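Uncharacterized protein (Leishmania major, PDB 2B4W) is of unknown function but belongs to a family related to the beta-fructosidases, and folds into what appears to be a five-bladed beta-propeller. Local coordinates at residues Ile206-Tyr211 and Cys263-Gly268; Val223-Ala228 and Ala241-Thr246; Asp134-Gln139 and Gly190-Ala195; Asp29-Ser34 and Val283-Glu288; Tyr46-Lys51 and Leu81-Ile86. All blocks are in the same frame, centred on the assembly; numbering follows the deposited sequence.

Contact 1 (Ile206-Tyr211 and Cys263-Gly268)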
# COMPACT_ATOMS: atom_id res chain seq x y z
N ILE A 206 -2.52 1.60 7.01
CA ILE A 206 -3.27 0.60 6.27
C ILE A 206 -2.30 -0.46 5.79
O ILE A 206 -1.31 -0.13 5.14
CB ILE A 206 -4.02 1.23 5.09
CG1 ILE A 206 -5.02 2.31 5.52
CG2 ILE A 206 -4.70 0.18 4.22
CD1 ILE A 206 -6.11 1.74 6.42
N GLY A 207 -2.52 -1.73 6.10
CA GLY A 207 -1.56 -2.73 5.61
C GLY A 207 -2.13 -4.11 5.45
O GLY A 207 -3.32 -4.28 5.21
N HIS A 208 -1.27 -5.12 5.59
CA HIS A 208 -1.69 -6.50 5.44
C HIS A 208 -1.28 -7.34 6.65
O HIS A 208 -0.20 -7.11 7.21
CB HIS A 208 -1.13 -7.11 4.16
CG HIS A 208 0.32 -7.28 3.91
ND1 HIS A 208 1.16 -6.26 3.49
CD2 HIS A 208 1.11 -8.38 3.97
CE1 HIS A 208 2.39 -6.73 3.34
NE2 HIS A 208 2.39 -8.02 3.63
N TYR A 209 -2.15 -8.26 7.02
CA TYR A 209 -1.85 -9.23 8.08
C TYR A 209 -1.94 -10.60 7.39
O TYR A 209 -2.87 -10.84 6.63
CB TYR A 209 -2.73 -9.13 9.30
CG TYR A 209 -2.14 -9.73 10.56
CD1 TYR A 209 -2.19 -11.09 10.82
CD2 TYR A 209 -1.52 -8.93 11.50
CE1 TYR A 209 -1.64 -11.63 11.97
CE2 TYR A 209 -0.96 -9.45 12.66
CZ TYR A 209 -1.03 -10.81 12.89
OH TYR A 209 -0.48 -11.34 14.05
N SER A 210 -0.92 -11.42 7.64
CA SER A 210 -0.80 -12.66 6.89
C SER A 210 -0.52 -13.84 7.82
O SER A 210 0.18 -13.70 8.83
CB SER A 210 0.30 -12.55 5.83
OG SER A 210 0.36 -11.30 5.17
N TYR A 211 -1.08 -14.99 7.46
CA TYR A 211 -0.74 -16.21 8.20
C TYR A 211 -1.00 -17.50 7.42
O TYR A 211 -1.78 -17.59 6.47
CB TYR A 211 -1.51 -16.25 9.52
CG TYR A 211 -3.00 -16.07 9.38
CD1 TYR A 211 -3.56 -14.83 9.12
CD2 TYR A 211 -3.86 -17.16 9.51
CE1 TYR A 211 -4.93 -14.67 9.00
CE2 TYR A 211 -5.23 -17.00 9.39
CZ TYR A 211 -5.76 -15.76 9.13
OH TYR A 211 -7.13 -15.64 9.01
N CYS A 263 -6.51 -14.21 -0.08
CA CYS A 263 -5.51 -13.16 -0.08
C CYS A 263 -5.96 -11.80 -0.60
O CYS A 263 -6.39 -11.73 -1.74
CB CYS A 263 -4.31 -13.60 -0.95
SG CYS A 263 -3.01 -12.35 -1.15
N VAL A 264 -5.84 -10.72 0.17
CA VAL A 264 -5.94 -9.36 -0.34
C VAL A 264 -4.78 -8.52 0.21
O VAL A 264 -4.43 -8.63 1.37
CB VAL A 264 -7.23 -8.60 0.00
CG1 VAL A 264 -8.40 -9.08 -0.86
CG2 VAL A 264 -7.50 -8.73 1.49
N PHE A 265 -4.21 -7.68 -0.64
CA PHE A 265 -2.99 -6.96 -0.25
C PHE A 265 -3.22 -5.47 -0.44
O PHE A 265 -3.30 -5.05 -1.60
CB PHE A 265 -1.89 -7.52 -1.14
CG PHE A 265 -0.52 -6.91 -1.01
CD1 PHE A 265 -0.19 -5.76 -1.71
CD2 PHE A 265 0.44 -7.50 -0.20
CE1 PHE A 265 1.06 -5.21 -1.59
CE2 PHE A 265 1.71 -6.94 -0.08
CZ PHE A 265 2.03 -5.79 -0.78
N ALA A 266 -3.35 -4.78 0.68
CA ALA A 266 -3.78 -3.40 0.78
C ALA A 266 -3.00 -2.45 -0.11
O ALA A 266 -1.77 -2.50 -0.23
CB ALA A 266 -3.67 -2.92 2.24
N SER A 267 -3.73 -1.55 -0.76
CA SER A 267 -3.11 -0.49 -1.56
C SER A 267 -3.11 0.83 -0.78
O SER A 267 -2.07 1.43 -0.55
CB SER A 267 -3.83 -0.33 -2.89
OG SER A 267 -3.81 -1.55 -3.61
N GLY A 268 -4.29 1.24 -0.34
CA GLY A 268 -4.46 2.36 0.59
C GLY A 268 -5.90 2.81 0.67
O GLY A 268 -6.80 2.30 -0.02
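H208 and F265 press against each other where two neighbouring blades of an apparent five-bladed beta-propeller meet, one carrying strand 203-211 and the other strand 264-271. The strands run nearly antiparallel, their axes 5.6 Å apart at the closest point, yet no hydrogen bond joins the two segments; they meet by packing. The tight part lies between I206 and H208. Here A266 CB points at the other strand and lies 3.3 Å from G207 O, while I206 CG2 packs on A266 CB at 3.8 Å. G268 offers its CA to I206 CG2 as well; it forms a classic beta bulge with S267, opposite Y280.

At the other end the strands part company. Y209 points its CB away from segment 263-268, and its ring meets Y227 within its own blade; Y209 and Y211 are both partly exposed.

The aromatic pair marks the boundary between the two regimes. The two side chains lie side by side, pointing the same way, with the ring planes tilted by 38°; F265 CE2 is over one face of the imidazole, towards its rim, and 3.5 Å from H208 CE1. Y224 lies nearly parallel to the same imidazole, and S210 OG sits in plane at its edge. H208 ND1 is fixed by a hydrogen bond to N193 OD1.

Contact 2 (Val223-Ala228 and Ala241-Thr246)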
# COMPACT_ATOMS: atom_id res chain seq x y z
N VAL A 223 -3.25 -16.78 3.86
CA VAL A 223 -4.29 -15.83 4.18
C VAL A 223 -3.71 -14.42 4.30
O VAL A 223 -2.84 -14.25 5.15
CB VAL A 223 -5.00 -16.14 5.51
CG1 VAL A 223 -5.94 -14.98 5.85
CG2 VAL A 223 -5.77 -17.44 5.47
N TYR A 224 -4.21 -13.50 3.47
CA TYR A 224 -3.84 -12.08 3.54
C TYR A 224 -5.12 -11.28 3.73
O TYR A 224 -6.04 -11.31 2.90
CB TYR A 224 -3.07 -11.61 2.31
CG TYR A 224 -1.61 -11.96 2.19
CD1 TYR A 224 -1.17 -13.28 2.26
CD2 TYR A 224 -0.65 -10.98 2.00
CE1 TYR A 224 0.17 -13.60 2.15
CE2 TYR A 224 0.70 -11.28 1.89
CZ TYR A 224 1.11 -12.60 1.97
OH TYR A 224 2.44 -12.92 1.86
N VAL A 225 -5.21 -10.54 4.84
CA VAL A 225 -6.35 -9.65 5.02
C VAL A 225 -5.92 -8.20 5.09
O VAL A 225 -4.78 -7.84 5.33
CB VAL A 225 -7.19 -9.96 6.27
CG1 VAL A 225 -7.34 -11.46 6.45
CG2 VAL A 225 -6.57 -9.31 7.49
N ASN A 226 -6.89 -7.31 4.84
CA ASN A 226 -6.58 -5.89 4.90
C ASN A 226 -6.60 -5.50 6.37
O ASN A 226 -7.55 -5.87 7.06
CB ASN A 226 -7.58 -5.06 4.12
CG ASN A 226 -7.72 -5.33 2.65
OD1 ASN A 226 -8.85 -5.38 2.15
ND2 ASN A 226 -6.65 -5.46 1.90
N TYR A 227 -5.59 -4.78 6.81
CA TYR A 227 -5.37 -4.50 8.23
C TYR A 227 -5.12 -3.03 8.53
O TYR A 227 -4.46 -2.31 7.79
CB TYR A 227 -4.17 -5.34 8.67
CG TYR A 227 -4.07 -5.66 10.13
CD1 TYR A 227 -4.91 -6.59 10.74
CD2 TYR A 227 -3.11 -5.04 10.92
CE1 TYR A 227 -4.78 -6.86 12.08
CE2 TYR A 227 -2.97 -5.31 12.26
CZ TYR A 227 -3.83 -6.23 12.83
OH TYR A 227 -3.70 -6.50 14.17
N ALA A 228 -5.65 -2.54 9.66
CA ALA A 228 -5.37 -1.16 10.06
C ALA A 228 -4.93 -1.14 11.52
O ALA A 228 -5.35 -2.00 12.29
CB ALA A 228 -6.58 -0.25 9.91
N ALA A 241 -6.04 -1.65 16.36
CA ALA A 241 -5.80 -2.69 15.37
C ALA A 241 -7.08 -3.40 14.95
O ALA A 241 -7.99 -3.65 15.75
CB ALA A 241 -4.80 -3.71 15.91
N LYS A 242 -7.18 -3.75 13.66
CA LYS A 242 -8.44 -4.35 13.21
C LYS A 242 -8.35 -4.84 11.78
O LYS A 242 -7.53 -4.35 11.00
CB LYS A 242 -9.55 -3.31 13.35
CG LYS A 242 -9.17 -1.92 12.85
CD LYS A 242 -10.34 -0.97 13.10
CE LYS A 242 -9.90 0.17 14.02
NZ LYS A 242 -10.99 0.65 14.91
N ILE A 243 -9.19 -5.82 11.47
CA ILE A 243 -9.34 -6.26 10.09
C ILE A 243 -10.34 -5.30 9.44
O ILE A 243 -11.35 -5.00 10.08
CB ILE A 243 -9.85 -7.69 9.91
CG1 ILE A 243 -8.98 -8.80 10.53
CG2 ILE A 243 -10.08 -7.98 8.43
CD1 ILE A 243 -9.71 -10.12 10.66
N ILE A 244 -10.01 -4.85 8.25
CA ILE A 244 -10.90 -3.92 7.53
C ILE A 244 -11.39 -4.44 6.19
O ILE A 244 -12.35 -3.93 5.60
CB ILE A 244 -10.21 -2.55 7.34
CG1 ILE A 244 -8.92 -2.57 6.53
CG2 ILE A 244 -10.00 -1.91 8.71
CD1 ILE A 244 -8.23 -1.22 6.48
N GLY A 245 -10.78 -5.51 5.69
CA GLY A 245 -11.10 -6.18 4.47
C GLY A 245 -10.52 -7.57 4.36
O GLY A 245 -9.48 -7.94 4.90
N THR A 246 -11.22 -8.37 3.57
CA THR A 246 -10.82 -9.68 3.11
C THR A 246 -11.32 -9.86 1.68
O THR A 246 -12.04 -9.01 1.15
CB THR A 246 -11.41 -10.82 3.96
OG1 THR A 246 -12.83 -10.66 3.90
CG2 THR A 246 -11.05 -10.73 5.43
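N226 and G245 pair across an antiparallel beta hairpin, strands 223-231 and 238-245, which forms the outer part of one apparent propeller blade. Four backbone hydrogen bonds join residues 223-228 to 241-246: N226 N to G245 O at 2.7 Å, I244 N to N226 O, and a reciprocal pair between A228 and K242. The register shifts by one between N226 and Y227: I244 and G245 together face N226, a classic beta bulge, and past it Y227 pairs with I243. Weaker CA-H...O contacts fill in between, the closest from A241 CA to A228 O at 3.2 Å.

Apolar packing lines both surfaces. V225 CG2 meets I243 CG2 at 3.9 Å, the two side chains crossing at about a right angle, and helix 3-11 packs on this side through F8. On the other surface I244 CD1 reaches the A228 methyl. The Y227 ring leans towards the partner strand, one face over K242 N and its OH near A241 CB.

Two polar side chains are held from outside the hairpin: T246 OG1 by E9 and S248, and N226 through ND2 to S281 and OD1 to Y250. N226 OD1 itself lies 3.3 Å from G245 CA.

Contact 3 (Asp134-Gln139 and Gly190-Ala195); sequences DIRVLQ and GGVNQA
R136 folds back at chi2 (-50°) after a chi1 that sets CG beside its own backbone N, and this bend brings the guanidinium alongside N193, at the interface of what appear to be two propeller blades. L138 takes the other route: with chi1 71°, CG sits between backbone N and carbonyl carbon, and L138 CD2 is pushed onto the A195 methyl, CB, at a tight 3.4 Å.

The arginine supplies the direct hydrogen bond. R136 NE donates to N193 O at 3.1 Å, the oxygen lying in the guanidinium plane, while V192 O stands over one face and touches R136 CG at 3.2 Å. R136 NH1 donates to I135 O at 2.9 Å. R136 NH2 and N193 ND2 both donate a hydrogen bond to one water, and Y85 adds a cation-pi contact.

Elsewhere water takes the place of sheet pairing. One molecule links D134 O to V192 N, and two more tie V137 O to the N and O of A195. The chain turns a corner at N193, which with Q194 faces I206 in a classic beta bulge; N193 OD1 is bonded to H208, and D134 is salt-bridged to R150.

The two sides thus meet through a wet seam, where a buried positive charge is probably eased by carbonyl oxygens, an aromatic ring and water.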
# COMPACT_ATOMS: atom_id res chain seq x y z
N ASP A 134 8.33 -4.11 1.35
CA ASP A 134 7.31 -3.60 2.27
C ASP A 134 7.80 -2.51 3.20
O ASP A 134 7.30 -2.39 4.32
CB ASP A 134 6.73 -4.80 3.05
CG ASP A 134 6.13 -5.82 2.10
OD1 ASP A 134 5.78 -5.44 0.97
OD2 ASP A 134 5.97 -7.01 2.44
N ILE A 135 8.73 -1.68 2.77
CA ILE A 135 9.23 -0.47 3.38
C ILE A 135 8.41 0.75 2.92
O ILE A 135 8.21 0.89 1.71
CB ILE A 135 10.71 -0.18 3.06
CG1 ILE A 135 11.68 -1.31 3.41
CG2 ILE A 135 11.13 1.15 3.73
CD1 ILE A 135 12.84 -1.55 2.47
N ARG A 136 7.96 1.56 3.88
CA ARG A 136 7.06 2.67 3.68
C ARG A 136 7.43 3.90 4.51
O ARG A 136 8.01 3.85 5.59
CB ARG A 136 5.61 2.34 4.07
CG ARG A 136 4.92 1.25 3.29
CD ARG A 136 5.06 1.49 1.80
NE ARG A 136 4.39 0.49 0.97
CZ ARG A 136 4.94 -0.58 0.41
NH1 ARG A 136 6.23 -0.88 0.54
NH2 ARG A 136 4.20 -1.39 -0.32
N VAL A 137 7.03 5.06 3.97
CA VAL A 137 7.33 6.30 4.67
C VAL A 137 6.12 7.23 4.67
O VAL A 137 5.20 7.01 3.90
CB VAL A 137 8.48 7.08 4.01
CG1 VAL A 137 9.70 6.18 3.84
CG2 VAL A 137 8.08 7.65 2.64
N LEU A 138 6.26 8.24 5.52
CA LEU A 138 5.42 9.41 5.55
C LEU A 138 6.10 10.58 6.26
O LEU A 138 7.05 10.46 7.01
CB LEU A 138 4.07 9.18 6.21
CG LEU A 138 3.78 8.96 7.68
CD1 LEU A 138 3.95 10.08 8.67
CD2 LEU A 138 2.26 8.65 7.77
N GLN A 139 5.49 11.74 6.02
CA GLN A 139 5.86 12.96 6.73
C GLN A 139 5.06 13.11 8.02
O GLN A 139 3.82 13.04 7.94
CB GLN A 139 5.60 14.16 5.82
CG GLN A 139 6.06 15.48 6.47
CD GLN A 139 6.73 16.30 5.39
OE1 GLN A 139 6.19 16.31 4.28
NE2 GLN A 139 7.84 16.94 5.71
N GLY A 190 3.30 -9.72 7.79
CA GLY A 190 2.49 -8.59 7.37
C GLY A 190 3.39 -7.43 6.96
O GLY A 190 4.59 -7.61 6.74
N GLY A 191 2.77 -6.27 6.86
CA GLY A 191 3.32 -5.05 6.34
C GLY A 191 2.36 -3.87 6.33
O GLY A 191 1.13 -4.00 6.27
N VAL A 192 2.96 -2.69 6.40
CA VAL A 192 2.32 -1.42 6.16
C VAL A 192 2.36 -1.21 4.65
O VAL A 192 3.36 -1.47 4.00
CB VAL A 192 3.00 -0.26 6.88
CG1 VAL A 192 2.38 1.07 6.46
CG2 VAL A 192 2.91 -0.42 8.39
N ASN A 193 1.25 -0.77 4.09
CA ASN A 193 1.14 -0.52 2.65
C ASN A 193 0.98 0.98 2.40
O ASN A 193 1.50 1.51 1.44
CB ASN A 193 -0.02 -1.31 2.06
CG ASN A 193 0.31 -2.79 1.94
OD1 ASN A 193 0.00 -3.57 2.83
ND2 ASN A 193 0.96 -3.11 0.82
N GLN A 194 0.23 1.65 3.28
CA GLN A 194 0.09 3.10 3.20
C GLN A 194 -0.08 3.63 4.63
O GLN A 194 -0.98 3.16 5.36
CB GLN A 194 -1.07 3.50 2.29
CG GLN A 194 -1.13 4.98 1.92
CD GLN A 194 -0.04 5.32 0.93
OE1 GLN A 194 0.37 4.47 0.14
NE2 GLN A 194 0.47 6.54 0.97
N ALA A 195 0.79 4.58 4.97
CA ALA A 195 0.74 5.35 6.20
C ALA A 195 0.20 6.77 5.99
O ALA A 195 0.44 7.47 5.02
CB ALA A 195 2.10 5.42 6.89
O HOH W 1 5.96 -2.30 6.75
O HOH W 2 1.31 -1.07 -1.36
O HOH W 3 3.30 5.04 3.47
O HOH W 4 2.55 8.36 3.28

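Contact 4 (Asp29-Ser34 and Val283-Glu288); sequences DVYNCS and VGDSHE
The Y31 ring lies flat over the backbone of D285, whose carbonyl O stands 3.2 Å above the ring plane at its centre. With chi1 63° the Y31 side chain is swung over the bend joining strands 277-283 and 287-293, while its OH bonds to E50. N32 and D285 cross with amide and carboxylate planes 77° apart, and a water bridges N32 OD1 to D285 OD1 and D285 N.

E288 bends at chi2 so that its carboxylate packs on C33, with E288 CD 3.4 Å from C33 CB. E288 OE1 takes the C33 N-H at 3.0 Å, from above the carboxylate plane, and OE2 bonds to S267. D29, salt-bridged to R52, sets its carboxylate against S286 O.

This brings the early chain onto a late turn, consistent with closure of a propeller, where strand 16-23 also pairs with 287-293. Water donates to both D29 OD2 and D285 O, and another to D29 OD1 and S286 O, joining acceptors that cannot bond each other directly.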
# COMPACT_ATOMS: atom_id res chain seq x y z
N ASP A 29 -2.68 -9.20 -16.03
CA ASP A 29 -3.31 -8.90 -14.75
C ASP A 29 -2.73 -7.56 -14.27
O ASP A 29 -1.60 -7.21 -14.62
CB ASP A 29 -3.04 -9.95 -13.69
CG ASP A 29 -3.88 -11.20 -13.79
OD1 ASP A 29 -4.92 -11.14 -14.47
OD2 ASP A 29 -3.50 -12.23 -13.20
N VAL A 30 -3.50 -6.85 -13.49
CA VAL A 30 -3.10 -5.62 -12.84
C VAL A 30 -3.52 -5.72 -11.38
O VAL A 30 -4.70 -5.98 -11.14
CB VAL A 30 -3.74 -4.37 -13.45
CG1 VAL A 30 -3.25 -3.15 -12.66
CG2 VAL A 30 -3.41 -4.24 -14.93
N TYR A 31 -2.60 -5.57 -10.44
CA TYR A 31 -2.92 -5.82 -9.04
C TYR A 31 -1.89 -5.09 -8.18
O TYR A 31 -1.09 -4.39 -8.78
CB TYR A 31 -2.97 -7.31 -8.75
CG TYR A 31 -1.74 -8.13 -8.92
CD1 TYR A 31 -1.27 -8.55 -10.16
CD2 TYR A 31 -1.02 -8.51 -7.80
CE1 TYR A 31 -0.12 -9.31 -10.23
CE2 TYR A 31 0.12 -9.27 -7.86
CZ TYR A 31 0.57 -9.67 -9.10
OH TYR A 31 1.72 -10.43 -9.17
N ASN A 32 -2.01 -5.27 -6.88
CA ASN A 32 -1.24 -4.61 -5.85
C ASN A 32 -0.83 -3.20 -6.28
O ASN A 32 0.34 -2.84 -6.40
CB ASN A 32 -0.03 -5.45 -5.48
CG ASN A 32 -0.44 -6.78 -4.87
OD1 ASN A 32 -1.61 -7.06 -4.61
ND2 ASN A 32 0.56 -7.62 -4.63
N CYS A 33 -1.84 -2.38 -6.50
CA CYS A 33 -1.63 -1.01 -6.99
C CYS A 33 -1.10 -0.12 -5.88
O CYS A 33 -1.12 -0.49 -4.70
CB CYS A 33 -2.96 -0.48 -7.50
SG CYS A 33 -3.53 -1.31 -9.03
N SER A 34 -0.64 1.07 -6.26
CA SER A 34 -0.43 2.10 -5.26
C SER A 34 -1.78 2.59 -4.75
O SER A 34 -2.84 2.27 -5.31
CB SER A 34 0.33 3.31 -5.79
OG SER A 34 -0.34 3.90 -6.86
N VAL A 283 -6.23 -7.98 -5.08
CA VAL A 283 -7.14 -9.09 -4.84
C VAL A 283 -6.62 -10.38 -5.47
O VAL A 283 -6.43 -10.43 -6.68
CB VAL A 283 -8.53 -8.72 -5.41
CG1 VAL A 283 -9.47 -9.91 -5.28
CG2 VAL A 283 -9.10 -7.49 -4.71
N GLY A 284 -6.38 -11.42 -4.68
CA GLY A 284 -5.93 -12.71 -5.22
C GLY A 284 -4.66 -12.69 -6.03
O GLY A 284 -4.40 -13.66 -6.77
N ASP A 285 -3.85 -11.64 -5.95
CA ASP A 285 -2.66 -11.40 -6.75
C ASP A 285 -3.00 -11.40 -8.24
O ASP A 285 -2.15 -11.69 -9.08
CB ASP A 285 -1.52 -12.38 -6.49
CG ASP A 285 -0.60 -11.92 -5.37
OD1 ASP A 285 -0.99 -11.05 -4.55
OD2 ASP A 285 0.53 -12.42 -5.26
N SER A 286 -4.25 -11.06 -8.56
CA SER A 286 -4.68 -10.98 -9.95
C SER A 286 -5.52 -9.78 -10.35
O SER A 286 -5.57 -9.44 -11.55
CB SER A 286 -5.52 -12.24 -10.25
OG SER A 286 -6.72 -12.27 -9.50
N HIS A 287 -6.22 -9.15 -9.40
CA HIS A 287 -7.10 -8.02 -9.67
C HIS A 287 -6.85 -6.91 -8.65
O HIS A 287 -6.13 -7.10 -7.68
CB HIS A 287 -8.58 -8.41 -9.63
CG HIS A 287 -9.08 -9.38 -10.65
ND1 HIS A 287 -8.65 -10.70 -10.67
CD2 HIS A 287 -9.96 -9.29 -11.67
CE1 HIS A 287 -9.24 -11.37 -11.65
NE2 HIS A 287 -10.05 -10.54 -12.29
N GLU A 288 -7.46 -5.75 -8.88
CA GLU A 288 -7.46 -4.63 -7.95
C GLU A 288 -8.91 -4.35 -7.56
O GLU A 288 -9.75 -4.21 -8.44
CB GLU A 288 -6.77 -3.41 -8.55
CG GLU A 288 -6.46 -2.24 -7.65
CD GLU A 288 -5.50 -2.45 -6.51
OE1 GLU A 288 -4.67 -3.38 -6.55
OE2 GLU A 288 -5.55 -1.65 -5.52
O HOH W 5 -1.20 -12.30 -11.82
O HOH W 6 -6.87 -9.13 -13.86
O HOH W 7 2.33 -12.26 -7.72
O HOH W 8 -3.35 -9.29 -4.08
O HOH W 9 0.74 -10.06 -2.35

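Contact 5 (Tyr46-Lys51 and Leu81-Ile86); sequences YGRVEK and LEDPYI
R48 reaches across from strand 42-50 to the corner at D83, its chain almost fully extended. R48 CB rests against P84 CD at 3.9 Å, and CG passes the D83 amide, whose N is buried by the contact and has no partner in the model. R48 CD touches D83 OD1 at 3.1 Å, and the guanidinium beyond it is gripped in two ways. R48 NH1 donates to D83 OD1 at 2.8 Å, from the syn side but 28° out of the carboxylate plane, in a hydrogen-bonded salt bridge. E82 instead lies along the face: its CB sits 3.7 Å above the guanidinium plane of R48, over the centre, and its carboxylate is stacked at 28° to the guanidinium. R48 NH2 is 3.3 Å from E82 OE2, but the oxygen lies well off the plane, so charge alone acts there. D83 OD1 is shared with N32 ND2.

Further along, P84 packs on Y46 CB, and I86 CG2 meets Y46 CE2 at 3.8 Å, the side chains crossing at about a right angle.

The contact thereby joins what appear to be successive propeller blades. Strand 42-50 lies between 29-31 and 59-67, V60 of the latter touching P84, while strand 84-89 edges the next sheet, whose strand 92-100 packs M93 on both Y46 and I86.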
# COMPACT_ATOMS: atom_id res chain seq x y z
N TYR A 46 -0.80 3.81 -9.90
CA TYR A 46 0.22 2.90 -10.42
C TYR A 46 -0.24 1.46 -10.18
O TYR A 46 -0.76 1.15 -9.11
CB TYR A 46 1.57 3.07 -9.74
CG TYR A 46 2.23 4.40 -9.98
CD1 TYR A 46 2.92 4.69 -11.15
CD2 TYR A 46 2.14 5.37 -8.99
CE1 TYR A 46 3.51 5.93 -11.36
CE2 TYR A 46 2.72 6.60 -9.19
CZ TYR A 46 3.41 6.87 -10.36
OH TYR A 46 3.96 8.11 -10.47
N GLY A 47 -0.04 0.60 -11.16
CA GLY A 47 -0.37 -0.80 -11.01
C GLY A 47 0.81 -1.71 -11.35
O GLY A 47 1.69 -1.40 -12.15
N ARG A 48 0.76 -2.86 -10.70
CA ARG A 48 1.69 -3.95 -10.98
C ARG A 48 1.06 -4.79 -12.08
O ARG A 48 -0.08 -5.26 -11.91
CB ARG A 48 2.00 -4.73 -9.73
CG ARG A 48 2.65 -6.08 -9.83
CD ARG A 48 2.60 -6.87 -8.52
NE ARG A 48 3.43 -8.04 -8.61
CZ ARG A 48 4.00 -8.83 -7.76
NH1 ARG A 48 3.88 -8.75 -6.45
NH2 ARG A 48 4.75 -9.83 -8.25
N VAL A 49 1.72 -4.87 -13.20
CA VAL A 49 1.32 -5.51 -14.42
C VAL A 49 2.17 -6.77 -14.70
O VAL A 49 3.38 -6.77 -14.88
CB VAL A 49 1.41 -4.54 -15.60
CG1 VAL A 49 0.72 -5.12 -16.83
CG2 VAL A 49 0.78 -3.22 -15.17
N GLU A 50 1.45 -7.89 -14.73
CA GLU A 50 2.07 -9.20 -14.88
C GLU A 50 1.05 -10.17 -15.45
O GLU A 50 -0.15 -10.12 -15.14
CB GLU A 50 2.65 -9.60 -13.54
CG GLU A 50 3.26 -11.00 -13.44
CD GLU A 50 3.74 -11.25 -12.02
OE1 GLU A 50 2.92 -11.61 -11.16
OE2 GLU A 50 4.94 -11.07 -11.74
N LYS A 51 1.57 -11.04 -16.29
CA LYS A 51 0.92 -12.21 -16.86
C LYS A 51 0.47 -13.16 -15.77
O LYS A 51 1.19 -13.47 -14.82
CB LYS A 51 1.90 -12.91 -17.82
CG LYS A 51 1.63 -12.59 -19.28
CD LYS A 51 2.30 -13.51 -20.27
CE LYS A 51 2.16 -15.00 -20.08
NZ LYS A 51 1.59 -15.79 -21.20
N LEU A 81 9.60 -2.90 -11.66
CA LEU A 81 9.33 -3.18 -10.27
C LEU A 81 8.00 -3.92 -10.12
O LEU A 81 7.23 -3.94 -11.06
CB LEU A 81 9.27 -1.87 -9.45
CG LEU A 81 10.39 -0.85 -9.59
CD1 LEU A 81 9.92 0.56 -9.27
CD2 LEU A 81 11.58 -1.23 -8.71
N GLU A 82 7.79 -4.45 -8.92
CA GLU A 82 6.58 -4.99 -8.37
C GLU A 82 5.99 -4.07 -7.28
O GLU A 82 6.72 -3.25 -6.71
CB GLU A 82 6.80 -6.37 -7.72
CG GLU A 82 7.65 -7.31 -8.57
CD GLU A 82 7.83 -8.68 -7.94
OE1 GLU A 82 7.77 -8.80 -6.70
OE2 GLU A 82 8.02 -9.63 -8.72
N ASP A 83 4.71 -4.24 -6.98
CA ASP A 83 4.03 -3.62 -5.85
C ASP A 83 4.39 -2.14 -5.65
O ASP A 83 5.07 -1.82 -4.67
CB ASP A 83 4.38 -4.34 -4.56
CG ASP A 83 4.05 -5.82 -4.65
OD1 ASP A 83 3.32 -6.17 -5.59
OD2 ASP A 83 4.54 -6.58 -3.79
N PRO A 84 3.93 -1.29 -6.55
CA PRO A 84 4.28 0.14 -6.43
C PRO A 84 3.57 0.80 -5.24
O PRO A 84 2.57 0.31 -4.73
CB PRO A 84 3.82 0.72 -7.74
CG PRO A 84 2.79 -0.22 -8.25
CD PRO A 84 3.05 -1.57 -7.69
N TYR A 85 4.11 1.91 -4.75
CA TYR A 85 3.64 2.60 -3.56
C TYR A 85 4.13 4.05 -3.53
O TYR A 85 5.20 4.37 -4.01
CB TYR A 85 4.03 1.94 -2.24
CG TYR A 85 5.48 1.70 -1.95
CD1 TYR A 85 6.07 0.54 -2.47
CD2 TYR A 85 6.26 2.55 -1.18
CE1 TYR A 85 7.41 0.28 -2.22
CE2 TYR A 85 7.59 2.29 -0.94
CZ TYR A 85 8.16 1.14 -1.46
OH TYR A 85 9.48 0.82 -1.25
N ILE A 86 3.29 4.91 -2.94
CA ILE A 86 3.58 6.33 -3.01
C ILE A 86 3.41 7.01 -1.65
O ILE A 86 2.74 6.52 -0.75
CB ILE A 86 2.70 7.12 -4.01
CG1 ILE A 86 1.19 6.96 -3.74
CG2 ILE A 86 3.03 6.81 -5.45
CD1 ILE A 86 0.36 7.89 -4.63

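How the contacts relate
The five contacts surround the middle of what looks like a five-bladed propeller: four join neighbouring blades, and contact 2 lies within one. Contact 4 spans nearly the whole chain, bringing residues 29-34 to 283-288; within that span come contact 5, then contact 3, then contact 1, which itself encloses contact 2. Contacts 1 and 2 are closest, centres about 6 Å apart, and share the sheet of strands 188-198, 203-211 and 223-231 with contact 3. Contacts 4 and 5, about 8 Å apart between centres, meet through strands 29-31 and 42-50. The centres of contacts 2 and 5 are furthest apart, about 21 Å. Y85 and Q194 connect contacts 5 and 3, so those two seams touch.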